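Side-chain contact in adenosine deaminase 1 (Arthrobacter aurescens, PDB 3RYS), which probably catalyses the zinc-dependent hydrolytic deamination of adenine to hypoxanthine in purine salvage: residues A[184-189]-A[194-199]. Residues are numbered along the deposited sequence; the frame is centred on the assembly and turned at random.
Sequences RLYQRA and LRRIAH. With ZN (zinc ion), chain C; ADE (adenine), chain D.
Tyr186 of helix 183-191 packs on Arg196 and Ile197 of strand 195-200, and Ala189 on Leu194 just before it, within a beta-alpha-beta unit of the TIM-barrel fold; the short axes of 184-189 and 195-199 come within 9.0 Å, their N-to-C directions 151° apart, roughly antiparallel. Tyr186 CD1 lies 3.4 Å from Arg196 CG, the arginine's aliphatic stem and the ring running alongside one another with opposed headings, ring and guanidinium planes 69° apart. At the far edge of the ring, Tyr186 OH donates a 2.7 Å hydrogen bond to Ile197 O, which lies near the ring plane; the same hydroxyl oxygen touches Ala198 CB. A phenylalanine here would probably leave Ile197 O without this hydroxyl donor. One turn on, Ala189 O accepts a 2.9 Å hydrogen bond from Leu194 N, and Ala189 CB packs on Leu194 CB; both side chains also rest on Ile168 of strand 167-171. The Arg196 chain kinks at its second torsion (135°), and its NE donates a 3.1 Å hydrogen bond to Leu194 O, in the carbonyl plane. His199 then joins His19, His21 and Asp280 at the metal site, its NE2 binding the zinc ion at 2.3 Å and its CD2 3.3 Å from adenine N1.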
ATOM      1  N   ARG A 184     -19.288   1.363 -11.665  1.00 21.04           N
ATOM      2  CA  ARG A 184     -20.219   0.312 -11.259  1.00 23.51           C
ATOM      3  C   ARG A 184     -19.639  -0.478 -10.092  1.00 24.26           C
ATOM      4  O   ARG A 184     -20.274  -0.631  -9.044  1.00 22.08           O
ATOM      5  CB  ARG A 184     -20.505  -0.641 -12.429  1.00 28.25           C
ATOM      6  CG  ARG A 184     -21.561  -0.166 -13.434  1.00 25.68           C
ATOM      7  CD  ARG A 184     -21.197   1.166 -14.086  1.00 29.35           C
ATOM      8  NE  ARG A 184     -19.865   1.161 -14.690  1.00 26.52           N
ATOM      9  CZ  ARG A 184     -19.418   2.108 -15.510  1.00 28.93           C
ATOM     10  NH1 ARG A 184     -20.202   3.132 -15.829  1.00 33.47           N
ATOM     11  NH2 ARG A 184     -18.195   2.030 -16.018  1.00 24.91           N
ATOM     12  N   LEU A 185     -18.424  -0.982 -10.292  1.00 20.93           N
ATOM     13  CA  LEU A 185     -17.701  -1.719  -9.264  1.00 21.90           C
ATOM     14  C   LEU A 185     -17.763  -1.033  -7.899  1.00 21.71           C
ATOM     15  O   LEU A 185     -18.067  -1.672  -6.894  1.00 21.67           O
ATOM     16  CB  LEU A 185     -16.244  -1.913  -9.688  1.00 20.73           C
ATOM     17  CG  LEU A 185     -15.289  -2.492  -8.644  1.00 16.31           C
ATOM     18  CD1 LEU A 185     -15.662  -3.924  -8.319  1.00 18.49           C
ATOM     19  CD2 LEU A 185     -13.854  -2.403  -9.140  1.00 14.60           C
ATOM     20  N   TYR A 186     -17.475   0.264  -7.860  1.00 18.94           N
ATOM     21  CA  TYR A 186     -17.494   0.995  -6.592  1.00 23.35           C
ATOM     22  C   TYR A 186     -18.899   1.248  -6.045  1.00 23.99           C
ATOM     23  O   TYR A 186     -19.095   1.303  -4.827  1.00 21.50           O
ATOM     24  CB  TYR A 186     -16.684   2.295  -6.681  1.00 21.45           C
ATOM     25  CG  TYR A 186     -15.210   2.054  -6.486  1.00 19.79           C
ATOM     26  CD1 TYR A 186     -14.566   2.457  -5.321  1.00 20.20           C
ATOM     27  CD2 TYR A 186     -14.467   1.384  -7.450  1.00 16.72           C
ATOM     28  CE1 TYR A 186     -13.214   2.219  -5.132  1.00 19.53           C
ATOM     29  CE2 TYR A 186     -13.120   1.140  -7.274  1.00 17.93           C
ATOM     30  CZ  TYR A 186     -12.498   1.559  -6.115  1.00 19.72           C
ATOM     31  OH  TYR A 186     -11.158   1.315  -5.942  1.00 19.39           O
ATOM     32  N   GLN A 187     -19.873   1.400  -6.939  1.00 23.93           N
ATOM     33  CA  GLN A 187     -21.263   1.466  -6.509  1.00 25.03           C
ATOM     34  C   GLN A 187     -21.648   0.141  -5.857  1.00 24.03           C
ATOM     35  O   GLN A 187     -22.344   0.115  -4.844  1.00 26.38           O
ATOM     36  CB  GLN A 187     -22.191   1.791  -7.680  1.00 24.36           C
ATOM     37  CG  GLN A 187     -22.352   3.282  -7.939  1.00 30.20           C
ATOM     38  CD  GLN A 187     -23.149   3.582  -9.203  1.00 41.23           C
ATOM     39  OE1 GLN A 187     -22.917   2.987 -10.261  1.00 41.45           O
ATOM     40  NE2 GLN A 187     -24.085   4.519  -9.101  1.00 34.96           N
ATOM     41  N   ARG A 188     -21.172  -0.958  -6.434  1.00 23.55           N
ATOM     42  CA  ARG A 188     -21.380  -2.282  -5.854  1.00 29.42           C
ATOM     43  C   ARG A 188     -20.797  -2.373  -4.448  1.00 27.17           C
ATOM     44  O   ARG A 188     -21.480  -2.772  -3.506  1.00 24.51           O
ATOM     45  CB  ARG A 188     -20.762  -3.362  -6.745  1.00 30.60           C
ATOM     46  CG  ARG A 188     -21.768  -4.190  -7.533  1.00 35.39           C
ATOM     47  CD  ARG A 188     -22.172  -5.434  -6.751  1.00 36.53           C
ATOM     48  NE  ARG A 188     -22.548  -5.103  -5.381  1.00 37.20           N
ATOM     49  CZ  ARG A 188     -23.053  -5.969  -4.506  1.00 41.95           C
ATOM     50  NH1 ARG A 188     -23.366  -5.563  -3.280  1.00 38.45           N
ATOM     51  NH2 ARG A 188     -23.249  -7.236  -4.854  1.00 41.52           N
ATOM     52  N   ALA A 189     -19.531  -1.994  -4.321  1.00 27.05           N
ATOM     53  CA  ALA A 189     -18.820  -2.047  -3.051  1.00 23.61           C
ATOM     54  C   ALA A 189     -19.488  -1.207  -1.965  1.00 21.22           C
ATOM     55  O   ALA A 189     -19.655  -1.665  -0.838  1.00 21.33           O
ATOM     56  CB  ALA A 189     -17.377  -1.606  -3.242  1.00 21.81           C
ATOM     57  N   LEU A 194     -18.708  -1.747   1.929  1.00 24.66           N
ATOM     58  CA  LEU A 194     -17.261  -1.826   1.801  1.00 21.30           C
ATOM     59  C   LEU A 194     -16.653  -0.439   1.679  1.00 19.83           C
ATOM     60  O   LEU A 194     -17.187   0.432   0.991  1.00 22.26           O
ATOM     61  CB  LEU A 194     -16.873  -2.685   0.595  1.00 19.03           C
ATOM     62  CG  LEU A 194     -17.133  -4.188   0.706  1.00 18.30           C
ATOM     63  CD1 LEU A 194     -17.078  -4.845  -0.668  1.00 19.73           C
ATOM     64  CD2 LEU A 194     -16.142  -4.839   1.662  1.00 17.74           C
ATOM     65  N   ARG A 195     -15.533  -0.239   2.360  1.00 21.33           N
ATOM     66  CA  ARG A 195     -14.814   1.024   2.292  1.00 21.94           C
ATOM     67  C   ARG A 195     -14.055   1.126   0.975  1.00 19.07           C
ATOM     68  O   ARG A 195     -13.824   0.118   0.309  1.00 19.09           O
ATOM     69  CB  ARG A 195     -13.885   1.168   3.497  1.00 20.41           C
ATOM     70  CG  ARG A 195     -14.654   1.392   4.789  1.00 19.16           C
ATOM     71  CD  ARG A 195     -13.733   1.759   5.927  1.00 24.56           C
ATOM     72  NE  ARG A 195     -14.388   2.628   6.901  1.00 23.36           N
ATOM     73  CZ  ARG A 195     -14.512   3.945   6.760  1.00 29.74           C
ATOM     74  NH1 ARG A 195     -14.032   4.548   5.683  1.00 21.61           N
ATOM     75  NH2 ARG A 195     -15.120   4.663   7.692  1.00 45.97           N
ATOM     76  N   ARG A 196     -13.680   2.340   0.590  1.00 19.43           N
ATOM     77  CA  ARG A 196     -13.147   2.557  -0.751  1.00 17.60           C
ATOM     78  C   ARG A 196     -11.845   3.342  -0.783  1.00 14.95           C
ATOM     79  O   ARG A 196     -11.737   4.408  -0.181  1.00 16.53           O
ATOM     80  CB  ARG A 196     -14.185   3.274  -1.608  1.00 17.76           C
ATOM     81  CG  ARG A 196     -15.375   2.424  -1.976  1.00 21.29           C
ATOM     82  CD  ARG A 196     -16.649   3.212  -1.778  1.00 24.12           C
ATOM     83  NE  ARG A 196     -16.997   3.264  -0.363  1.00 27.38           N
ATOM     84  CZ  ARG A 196     -17.484   4.337   0.249  1.00 27.25           C
ATOM     85  NH1 ARG A 196     -17.675   5.462  -0.430  1.00 24.78           N
ATOM     86  NH2 ARG A 196     -17.769   4.287   1.542  1.00 27.36           N
ATOM     87  N   ILE A 197     -10.860   2.803  -1.494  1.00 13.30           N
ATOM     88  CA  ILE A 197      -9.646   3.542  -1.816  1.00 14.54           C
ATOM     89  C   ILE A 197      -9.269   3.285  -3.273  1.00 15.30           C
ATOM     90  O   ILE A 197      -9.758   2.340  -3.890  1.00 13.22           O
ATOM     91  CB  ILE A 197      -8.471   3.152  -0.910  1.00 11.69           C
ATOM     92  CG1 ILE A 197      -8.089   1.691  -1.143  1.00 15.56           C
ATOM     93  CG2 ILE A 197      -8.818   3.392   0.544  1.00 13.16           C
ATOM     94  CD1 ILE A 197      -6.871   1.247  -0.365  1.00 16.34           C
ATOM     95  N   ALA A 198      -8.402   4.127  -3.825  1.00 14.11           N
ATOM     96  CA  ALA A 198      -7.979   3.959  -5.207  1.00 13.76           C
ATOM     97  C   ALA A 198      -6.656   4.654  -5.487  1.00 12.80           C
ATOM     98  O   ALA A 198      -6.395   5.745  -4.978  1.00 13.37           O
ATOM     99  CB  ALA A 198      -9.056   4.471  -6.158  1.00 16.03           C
ATOM    100  N   HIS A 199      -5.822   4.011  -6.299  1.00 12.74           N
ATOM    101  CA  HIS A 199      -4.600   4.632  -6.790  1.00 11.87           C
ATOM    102  C   HIS A 199      -4.947   5.757  -7.750  1.00 11.58           C
ATOM    103  O   HIS A 199      -5.727   5.568  -8.685  1.00 12.26           O
ATOM    104  CB  HIS A 199      -3.721   3.603  -7.495  1.00 11.75           C
ATOM    105  CG  HIS A 199      -2.958   2.724  -6.558  1.00 12.98           C
ATOM    106  ND1 HIS A 199      -3.565   2.007  -5.550  1.00 13.74           N
ATOM    107  CD2 HIS A 199      -1.636   2.444  -6.477  1.00 13.42           C
ATOM    108  CE1 HIS A 199      -2.650   1.323  -4.887  1.00 14.14           C
ATOM    109  NE2 HIS A 199      -1.471   1.568  -5.431  1.00 14.50           N
TER
HETATM  110 ZN    ZN C 344       0.648   1.121  -4.736  1.00 17.39          ZN
HETATM  111  N9  ADE D 345       0.436  -2.453  -8.015  1.00 18.84           N
HETATM  112  C8  ADE D 345       1.249  -2.655  -6.932  1.00 21.89           C
HETATM  113  N7  ADE D 345       1.821  -1.561  -6.474  1.00 20.30           N
HETATM  114  C5  ADE D 345       1.348  -0.571  -7.325  1.00 22.54           C
HETATM  115  C6  ADE D 345       1.578   0.821  -7.381  1.00 23.31           C
HETATM  116  N6  ADE D 345       2.380   1.463  -6.525  1.00 21.81           N
HETATM  117  N1  ADE D 345       0.951   1.522  -8.353  1.00 22.49           N
HETATM  118  C2  ADE D 345       0.150   0.868  -9.208  1.00 22.84           C
HETATM  119  N3  ADE D 345      -0.146  -0.434  -9.256  1.00 21.82           N
HETATM  120  C4  ADE D 345       0.493  -1.102  -8.280  1.00 20.84           C